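PDB 5O2X: glycoside hydrolase family 61 from Trichoderma reesei QM6a, which probably cleaves cellulose chains oxidatively at a copper centre, as a lytic polysaccharide monooxygenase of auxiliary activity family 9. Local coordinates for residues A16-P19 with T20-P23; A95-N98 with G99-T103; T103-K106 with T107-E110; N147-P150 with G151-L155. All coordinates share one frame; numbering follows the deposited sequence.

Interaction 1: residues A16-P19 with T20-P23; sequences AYDP and TTFP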
loop_
_atom_site.group_PDB
_atom_site.type_symbol
_atom_site.label_atom_id
_atom_site.label_comp_id
_atom_site.label_asym_id
_atom_site.label_seq_id
_atom_site.Cartn_x
_atom_site.Cartn_y
_atom_site.Cartn_z
ATOM N N ALA A 16 1.314 7.666 -11.014
ATOM C CA ALA A 16 1.228 7.819 -9.574
ATOM C C ALA A 16 1.814 9.171 -9.136
ATOM O O ALA A 16 2.369 9.905 -9.950
ATOM C CB ALA A 16 1.968 6.668 -8.878
ATOM N N TYR A 17 1.684 9.482 -7.857
ATOM C CA TYR A 17 2.435 10.629 -7.341
ATOM C C TYR A 17 3.914 10.303 -7.342
ATOM O O TYR A 17 4.295 9.231 -6.890
ATOM C CB TYR A 17 1.972 10.992 -5.926
ATOM C CG TYR A 17 2.651 12.232 -5.428
ATOM C CD1 TYR A 17 2.274 13.467 -5.934
ATOM C CD2 TYR A 17 3.716 12.208 -4.520
ATOM C CE1 TYR A 17 2.915 14.626 -5.545
ATOM C CE2 TYR A 17 4.368 13.369 -4.134
ATOM C CZ TYR A 17 3.987 14.568 -4.680
ATOM O OH TYR A 17 4.659 15.706 -4.307
ATOM N N ASP A 18 4.748 11.209 -7.839
ATOM C CA ASP A 18 6.197 10.988 -7.860
ATOM C C ASP A 18 6.848 12.000 -6.928
ATOM O O ASP A 18 7.039 13.159 -7.306
ATOM C CB ASP A 18 6.759 11.125 -9.257
ATOM C CG ASP A 18 8.242 10.823 -9.312
ATOM O OD1 ASP A 18 8.840 10.645 -8.229
ATOM O OD2 ASP A 18 8.798 10.803 -10.434
ATOM N N PRO A 19 7.184 11.592 -5.699
ATOM C CA PRO A 19 7.760 12.535 -4.733
ATOM C C PRO A 19 9.193 12.954 -5.088
ATOM O O PRO A 19 9.728 13.844 -4.415
ATOM C CB PRO A 19 7.712 11.731 -3.422
ATOM C CG PRO A 19 7.938 10.320 -3.894
ATOM C CD PRO A 19 7.136 10.211 -5.148
ATOM N N THR A 20 9.800 12.299 -6.068
ATOM C CA THR A 20 11.137 12.653 -6.537
ATOM C C THR A 20 11.113 13.595 -7.708
ATOM O O THR A 20 12.186 13.982 -8.211
ATOM C CB THR A 20 11.990 11.410 -6.827
ATOM O OG1 THR A 20 11.504 10.718 -7.995
ATOM C CG2 THR A 20 12.048 10.473 -5.630
ATOM N N THR A 21 9.918 13.973 -8.166
ATOM C CA THR A 21 9.770 14.809 -9.361
ATOM C C THR A 21 8.772 15.911 -9.126
ATOM O O THR A 21 9.049 17.103 -9.341
ATOM C CB THR A 21 9.373 13.925 -10.553
ATOM O OG1 THR A 21 10.377 12.918 -10.730
ATOM C CG2 THR A 21 9.240 14.736 -11.830
ATOM N N PHE A 22 7.547 15.549 -8.730
ATOM C CA PHE A 22 6.469 16.533 -8.628
ATOM C C PHE A 22 6.754 17.683 -7.678
ATOM O O PHE A 22 6.366 18.817 -8.027
ATOM C CB PHE A 22 5.158 15.852 -8.223
ATOM C CG PHE A 22 4.501 14.985 -9.251
ATOM C CD1 PHE A 22 5.141 14.444 -10.354
ATOM C CD2 PHE A 22 3.165 14.636 -9.042
ATOM C CE1 PHE A 22 4.475 13.561 -11.199
ATOM C CE2 PHE A 22 2.501 13.805 -9.892
ATOM C CZ PHE A 22 3.160 13.214 -10.938
ATOM N N PRO A 23 7.447 17.502 -6.539
ATOM C CA PRO A 23 7.677 18.641 -5.658
ATOM C C PRO A 23 8.524 19.710 -6.327
ATOM O O PRO A 23 8.512 20.873 -5.891
ATOM C CB PRO A 23 8.392 18.021 -4.462
ATOM C CG PRO A 23 7.924 16.598 -4.442
ATOM C CD PRO A 23 7.818 16.240 -5.885
#

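Interaction 2: residues A95-N98 with G99-T103; sequences ANCN and GDCET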
loop_
_atom_site.group_PDB
_atom_site.type_symbol
_atom_site.label_atom_id
_atom_site.label_comp_id
_atom_site.label_asym_id
_atom_site.label_seq_id
_atom_site.Cartn_x
_atom_site.Cartn_y
_atom_site.Cartn_z
ATOM N N ALA A 95 -10.007 1.873 2.712
ATOM C CA ALA A 95 -10.811 2.596 3.690
ATOM C C ALA A 95 -11.860 3.366 2.932
ATOM O O ALA A 95 -11.555 4.091 1.976
ATOM C CB ALA A 95 -10.002 3.571 4.533
ATOM N N ASN A 96 -13.121 3.257 3.359
ATOM C CA ASN A 96 -14.195 3.994 2.716
ATOM C C ASN A 96 -14.043 5.497 2.991
ATOM O O ASN A 96 -13.820 5.916 4.130
ATOM C CB ASN A 96 -15.523 3.473 3.263
ATOM C CG ASN A 96 -16.681 3.774 2.330
ATOM O OD1 ASN A 96 -16.885 4.912 1.901
ATOM N ND2 ASN A 96 -17.419 2.720 1.968
ATOM N N CYS A 97 -14.183 6.297 1.945
ATOM C CA CYS A 97 -14.082 7.753 2.082
ATOM C C CYS A 97 -15.376 8.400 2.525
ATOM O O CYS A 97 -15.404 9.595 2.855
ATOM C CB CYS A 97 -13.665 8.370 0.758
ATOM S SG CYS A 97 -11.964 7.820 0.400
ATOM N N ASN A 98 -16.471 7.635 2.508
ATOM C CA ASN A 98 -17.794 8.107 2.923
ATOM C C ASN A 98 -18.124 9.436 2.244
ATOM O O ASN A 98 -18.598 10.363 2.870
ATOM C CB ASN A 98 -17.924 8.162 4.427
ATOM C CG ASN A 98 -17.725 6.795 5.075
ATOM O OD1 ASN A 98 -18.457 5.867 4.776
ATOM N ND2 ASN A 98 -16.703 6.674 5.869
ATOM N N GLY A 99 -17.897 9.507 0.958
ATOM C CA GLY A 99 -17.886 10.743 0.188
ATOM C C GLY A 99 -16.719 10.705 -0.778
ATOM O O GLY A 99 -16.189 9.618 -1.076
ATOM N N ASP A 100 -16.348 11.870 -1.332
ATOM C CA ASP A 100 -15.227 11.911 -2.248
ATOM C C ASP A 100 -13.924 11.683 -1.492
ATOM O O ASP A 100 -13.656 12.303 -0.457
ATOM C CB ASP A 100 -15.115 13.289 -2.933
ATOM C CG ASP A 100 -16.243 13.627 -3.842
ATOM O OD1 ASP A 100 -16.940 12.689 -4.293
ATOM O OD2 ASP A 100 -16.390 14.851 -4.163
ATOM N N CYS A 101 -13.050 10.845 -2.061
ATOM C CA CYS A 101 -11.729 10.690 -1.436
ATOM C C CYS A 101 -10.863 11.937 -1.582
ATOM O O CYS A 101 -9.912 12.084 -0.830
ATOM C CB CYS A 101 -10.986 9.486 -1.982
ATOM S SG CYS A 101 -11.811 7.886 -1.643
ATOM N N GLU A 102 -11.183 12.805 -2.536
ATOM C CA GLU A 102 -10.404 14.005 -2.746
ATOM C C GLU A 102 -10.465 14.972 -1.577
ATOM O O GLU A 102 -9.584 15.817 -1.456
ATOM C CB GLU A 102 -10.868 14.696 -4.035
ATOM C CG GLU A 102 -10.563 13.915 -5.312
ATOM C CD GLU A 102 -11.470 12.767 -5.703
ATOM O OE1 GLU A 102 -12.445 12.471 -4.974
ATOM O OE2 GLU A 102 -11.203 12.182 -6.771
ATOM N N THR A 103 -11.491 14.856 -0.734
ATOM C CA THR A 103 -11.633 15.802 0.364
ATOM C C THR A 103 -11.828 15.086 1.699
ATOM O O THR A 103 -12.046 15.750 2.692
ATOM C CB THR A 103 -12.760 16.805 0.127
ATOM O OG1 THR A 103 -13.908 16.029 -0.160
ATOM C CG2 THR A 103 -12.422 17.721 -1.001
HETATM O O HOH W 1 -15.214 12.262 1.883
#

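Interaction 3: residues T103-K106 with T107-E110; sequences TVDK and TTLE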
loop_
_atom_site.group_PDB
_atom_site.type_symbol
_atom_site.label_atom_id
_atom_site.label_comp_id
_atom_site.label_asym_id
_atom_site.label_seq_id
_atom_site.Cartn_x
_atom_site.Cartn_y
_atom_site.Cartn_z
ATOM N N THR A 103 -11.491 14.856 -0.734
ATOM C CA THR A 103 -11.633 15.802 0.364
ATOM C C THR A 103 -11.828 15.086 1.699
ATOM O O THR A 103 -12.046 15.750 2.692
ATOM C CB THR A 103 -12.760 16.805 0.127
ATOM O OG1 THR A 103 -13.908 16.029 -0.160
ATOM C CG2 THR A 103 -12.422 17.721 -1.001
ATOM N N VAL A 104 -11.678 13.770 1.771
ATOM C CA VAL A 104 -11.816 13.095 3.055
ATOM C C VAL A 104 -10.697 13.506 4.006
ATOM O O VAL A 104 -9.554 13.708 3.600
ATOM C CB VAL A 104 -11.795 11.549 2.879
ATOM C CG1 VAL A 104 -10.452 10.993 2.422
ATOM C CG2 VAL A 104 -12.302 10.815 4.102
ATOM N N ASP A 105 -10.999 13.576 5.299
ATOM C CA ASP A 105 -9.974 13.801 6.313
ATOM C C ASP A 105 -9.289 12.449 6.544
ATOM O O ASP A 105 -9.889 11.515 7.074
ATOM C CB ASP A 105 -10.674 14.317 7.557
ATOM C CG ASP A 105 -9.753 14.543 8.747
ATOM O OD1 ASP A 105 -8.593 14.110 8.705
ATOM O OD2 ASP A 105 -10.234 15.166 9.731
ATOM N N LYS A 106 -8.001 12.371 6.201
ATOM C CA LYS A 106 -7.301 11.081 6.332
ATOM C C LYS A 106 -7.304 10.532 7.721
ATOM O O LYS A 106 -7.145 9.313 7.888
ATOM C CB LYS A 106 -5.853 11.218 5.819
ATOM C CG LYS A 106 -4.941 12.063 6.689
ATOM C CD LYS A 106 -3.536 12.188 6.085
ATOM C CE LYS A 106 -2.603 12.954 6.991
ATOM N NZ LYS A 106 -1.245 13.110 6.382
ATOM N N THR A 107 -7.425 11.393 8.742
ATOM C CA THR A 107 -7.388 10.924 10.131
ATOM C C THR A 107 -8.646 10.182 10.562
ATOM O O THR A 107 -8.690 9.599 11.650
ATOM C CB THR A 107 -7.130 12.083 11.101
ATOM O OG1 THR A 107 -8.263 12.950 11.151
ATOM C CG2 THR A 107 -5.882 12.827 10.796
ATOM N N THR A 108 -9.653 10.144 9.690
ATOM C CA THR A 108 -10.912 9.462 9.918
ATOM C C THR A 108 -10.982 8.117 9.198
ATOM O O THR A 108 -11.947 7.356 9.404
ATOM C CB THR A 108 -12.131 10.326 9.481
ATOM O OG1 THR A 108 -12.197 10.422 8.073
ATOM C CG2 THR A 108 -12.131 11.683 10.146
ATOM N N LEU A 109 -10.030 7.826 8.327
ATOM C CA LEU A 109 -10.119 6.631 7.490
ATOM C C LEU A 109 -9.937 5.386 8.347
ATOM O O LEU A 109 -8.996 5.285 9.149
ATOM C CB LEU A 109 -9.042 6.669 6.400
ATOM C CG LEU A 109 -9.231 7.736 5.328
ATOM C CD1 LEU A 109 -7.978 7.863 4.490
ATOM C CD2 LEU A 109 -10.427 7.404 4.446
ATOM N N GLU A 110 -10.830 4.407 8.144
ATOM C CA GLU A 110 -10.780 3.155 8.883
ATOM C C GLU A 110 -10.460 2.031 7.887
ATOM O O GLU A 110 -11.292 1.624 7.057
ATOM C CB GLU A 110 -12.082 2.932 9.637
ATOM C CG GLU A 110 -12.292 3.987 10.717
ATOM C CD GLU A 110 -13.610 3.894 11.403
ATOM O OE1 GLU A 110 -14.350 2.927 11.173
ATOM O OE2 GLU A 110 -13.913 4.822 12.182
HETATM O O HOH W 2 -6.882 6.947 9.483
#

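Interaction 4: residues N147-P150 with G151-L155; sequences NLAP and GNYVL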
loop_
_atom_site.group_PDB
_atom_site.type_symbol
_atom_site.label_atom_id
_atom_site.label_comp_id
_atom_site.label_asym_id
_atom_site.label_seq_id
_atom_site.Cartn_x
_atom_site.Cartn_y
_atom_site.Cartn_z
ATOM N N ASN A 147 -16.941 -8.867 -4.191
ATOM C CA ASN A 147 -18.165 -8.472 -3.513
ATOM C C ASN A 147 -18.084 -7.154 -2.765
ATOM O O ASN A 147 -19.006 -6.779 -2.021
ATOM C CB ASN A 147 -18.648 -9.618 -2.634
ATOM C CG ASN A 147 -19.219 -10.754 -3.467
ATOM O OD1 ASN A 147 -19.443 -10.619 -4.679
ATOM N ND2 ASN A 147 -19.445 -11.874 -2.826
ATOM N N LEU A 148 -17.011 -6.365 -2.978
ATOM C CA LEU A 148 -16.894 -5.094 -2.275
ATOM C C LEU A 148 -18.060 -4.176 -2.611
ATOM O O LEU A 148 -18.401 -3.997 -3.780
ATOM C CB LEU A 148 -15.586 -4.410 -2.681
ATOM C CG LEU A 148 -15.266 -3.135 -1.905
ATOM C CD1 LEU A 148 -15.051 -3.351 -0.450
ATOM C CD2 LEU A 148 -14.060 -2.437 -2.480
ATOM N N ALA A 149 -18.606 -3.519 -1.599
ATOM C CA ALA A 149 -19.711 -2.605 -1.837
ATOM C C ALA A 149 -19.238 -1.427 -2.679
ATOM O O ALA A 149 -18.104 -0.925 -2.493
ATOM C CB ALA A 149 -20.226 -2.063 -0.532
ATOM N N PRO A 150 -20.069 -0.944 -3.560
ATOM C CA PRO A 150 -19.748 0.266 -4.271
ATOM C C PRO A 150 -19.387 1.417 -3.305
ATOM O O PRO A 150 -19.913 1.479 -2.179
ATOM C CB PRO A 150 -21.034 0.546 -5.057
ATOM C CG PRO A 150 -21.618 -0.826 -5.287
ATOM C CD PRO A 150 -21.296 -1.593 -4.064
ATOM N N GLY A 151 -18.474 2.284 -3.753
ATOM C CA GLY A 151 -18.083 3.417 -2.936
ATOM C C GLY A 151 -16.751 3.965 -3.403
ATOM O O GLY A 151 -16.119 3.419 -4.305
ATOM N N ASN A 152 -16.339 5.037 -2.739
ATOM C CA ASN A 152 -15.018 5.618 -2.955
ATOM C C ASN A 152 -14.132 5.180 -1.803
ATOM O O ASN A 152 -14.545 5.244 -0.636
ATOM C CB ASN A 152 -15.157 7.124 -2.989
ATOM C CG ASN A 152 -16.040 7.566 -4.103
ATOM O OD1 ASN A 152 -15.947 7.070 -5.219
ATOM N ND2 ASN A 152 -16.872 8.534 -3.820
ATOM N N TYR A 153 -12.917 4.726 -2.131
ATOM C CA TYR A 153 -12.017 4.188 -1.148
ATOM C C TYR A 153 -10.602 4.696 -1.355
ATOM O O TYR A 153 -10.144 4.836 -2.494
ATOM C CB TYR A 153 -11.926 2.663 -1.230
ATOM C CG TYR A 153 -13.242 1.933 -0.994
ATOM C CD1 TYR A 153 -14.152 1.729 -2.033
ATOM C CD2 TYR A 153 -13.567 1.409 0.247
ATOM C CE1 TYR A 153 -15.388 1.086 -1.825
ATOM C CE2 TYR A 153 -14.788 0.754 0.468
ATOM C CZ TYR A 153 -15.662 0.571 -0.592
ATOM O OH TYR A 153 -16.858 -0.086 -0.339
ATOM N N VAL A 154 -9.891 4.909 -0.247
ATOM C CA VAL A 154 -8.439 5.038 -0.297
ATOM C C VAL A 154 -7.868 3.612 -0.228
ATOM O O VAL A 154 -8.166 2.849 0.692
ATOM C CB VAL A 154 -7.902 5.895 0.834
ATOM C CG1 VAL A 154 -6.375 5.854 0.873
ATOM C CG2 VAL A 154 -8.345 7.339 0.653
ATOM N N LEU A 155 -7.017 3.317 -1.210
ATOM C CA LEU A 155 -6.235 2.084 -1.287
ATOM C C LEU A 155 -4.848 2.424 -0.717
ATOM O O LEU A 155 -4.157 3.277 -1.272
ATOM C CB LEU A 155 -6.174 1.624 -2.733
ATOM C CG LEU A 155 -5.203 0.557 -3.143
ATOM C CD1 LEU A 155 -5.493 -0.697 -2.416
ATOM C CD2 LEU A 155 -5.253 0.364 -4.655
#

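Interaction 1: residues A16-P19 with T20-P23
Asp-18 meets all four residues that follow Pro-19, and its side chain, traced outward, accounts for much of the turn. CB lies beside the Phe-22 ring, 3.9 Å from CD1. CG is anti to the backbone N (chi1 -177°), which swings the carboxylate forward over the bend. At its end OD1 accepts twice from one residue: Thr-20 OG1 donates to the syn lone pair of OD1 at 2.7 Å, while Thr-20 N approaches OD1 from above the carboxylate plane at 2.9 Å and closes an Asx turn. The other oxygen, OD2, takes the hydroxyl of Thr-21, whose OG1 stands 2.7 Å away and well above the same plane. The backbone of Asp-18 repeats the theme. Its carbonyl O receives Thr-21 N, completing a type I beta turn over Pro-19 and Thr-20, and also Phe-22 N at 2.8 Å, where the chain enters a 3-10 segment.

The apolar part lies behind this polar bend. Phe-22 carries the Asp-18 amide N over the centre of one face, and its CD2 comes within 3.4 Å of Tyr-17 CD1, the two ring planes being steeply inclined at 81°. Beyond them, Pro-23 CG packs 3.4 Å from Tyr-17 OH. His-3 of strand 3-9 also lies against Asp-18, Pro-19 and Thr-20, tying the turn to the sheet.

Three donors share the Asp-18 carboxylate, a setting that would probably stabilise its negative charge and fix its rotation, whereas Pro-19 O is buried without a polar partner.

Interaction 2: residues A95-N98 with G99-T103
Cys-97 and Cys-101 close a short disulfide loop, and the flat groups around it are amides. The carboxamide of Asn-96 uses both its polar atoms: OD1 accepts Asn-98 N at 2.8 Å, the donor tilted only 16° from the carbonyl plane, while ND2 is hydrogen-bonded to Gln-189 OE1. The first bond makes an Asx turn, which bends the chain as strand 90-96 ends. The Gly-99 peptide turns its carbonyl toward the half-cystine, with O 3.4 Å from Cys-97 CB; that same oxygen accepts from Asn-152 ND2 on the neighbouring strand 151-161.

The five residues from Cys-97 to Cys-101 illustrate how a disulfide and a few polar bonds can shape a loop without regular structure. Gly-99 takes backbone angles at which a beta carbon would run into the carbonyl O of Asn-98, and the loop folds back there so that the cysteines meet. Each SG lies beside its own backbone N (chi1 -66° for Cys-97), and the disulfide is right-handed, with chi3 98°. It is largely buried, whereas Asn-98, Gly-99 and Asp-100 form the solvent side of the loop. Cys-97 also packs on Val-154, so the cross-link lies at the end of strand 90-96, against strand 151-161.

Across the mouth of the loop a water donates to both carbonyls, standing 2.8 Å from Cys-97 O and 2.8 Å from Asp-100 O.

Interaction 3: residues T103-K106 with T107-E110
Val-104 opens the contact from the apolar side, resting its CG2 methyl 3.9 Å from Leu-109 CD2; CG1 of the valine approaches the same leucine methyl. Its carbonyl oxygen turns elsewhere, accepting from Asn-62 ND2.

Asp-105 comes next and carries most of the polar load. With CG anti to the backbone N (chi1 177°), the carboxylate reaches forward to Thr-107, where OD1 receives both the hydroxyl OG1 at 2.7 Å and the backbone N at 3.0 Å. Both donors come from the same face of the carboxylate plane. The bond from the amide makes an Asx turn, and the backbone carbonyl of Asp-105 then begins a 3-10 turn: its O accepts Thr-108 N from above the carbonyl plane and Thr-108 OG1 in that plane, the latter at 2.7 Å. Thr-108 is thus fixed through main chain and side chain alike, a compact way of starting a helical turn in the loop that joins strands 90-96 and 110-121 of this family's beta sandwich.

Lys-106 continues the turn, its O accepting Leu-109 N at 3.3 Å. A water donates to that same Lys-106 O and to Leu-109 O, 2.7 Å from the latter. The lysine side chain runs the other way, extended beyond CG past Trp-34 and Pro-52, until NZ donates to Ala-60 O. Leu-109 CD1 packs beneath the turn, 3.8 Å from Lys-106 CA.

Interaction 4: residues N147-P150 with G151-L155
Tyr-153 reaches back from strand 151-161 to the loop that leads into it, and its OH donates to Ala-149 O four residues earlier at 2.6 Å. This is a tyrosine corner, complete with the Leu-x-Pro-Gly-x-Tyr sequence that often builds it, a feature well known from Greek-key beta sandwiches and fitting for the immunoglobulin-like core of this enzyme family.

The tight part is the pocket around the ring. Leu-148 lays CD2 over one face as a CH-pi contact, 4.1 Å from the ring centroid and 22° off the normal, shifted toward the rim on the side of Tyr-153 CE1. The other methyl, CD1, sits 3.7 Å from Tyr-153 OH. Ala-149 O occupies the ring edge in its plane, so that face and edge are held by adjacent residues. Leu-148 can reach the face because its CG is anti to the backbone N (chi1 -174°), carrying the branch to the ring. Leu-94 of strand 90-96 adjoins both side chains and continues the apolar packing.

The outer side is quite different. Pro-150 is exposed to solvent, and its CB points away from the strand overall. Gly-151 follows with an extended backbone, at angles where a beta carbon would crowd the carbonyl O of Pro-150, and begins strand 151-161.

The phenol oxygen has a second polar partner: besides donating to Ala-149 O, Tyr-153 OH is hydrogen-bonded to Gln-189 NE2.

Overall arrangement
Interactions 2, 3 and 4 touch one another, whereas interaction 1 stands apart, its centre at least 22 Å from each of theirs. Interactions 2 and 3 share Thr-103 and shape one connection between strands 90-96 and 110-121; interaction 4 adjoins them through strand 151-161, where Leu-109 CD1 meets Val-154 CG2 at 3.9 Å. Chemistry follows place. The more superficial interaction 3 and the partly buried interaction 1 both rely on an aspartate receiving threonine hydroxyls and backbone amides. Interaction 2 relies on a covalent cross-link, and interaction 4 on a tyrosine of the sheet that joins apolar packing of its ring to a hydroxyl bond back to the preceding loop.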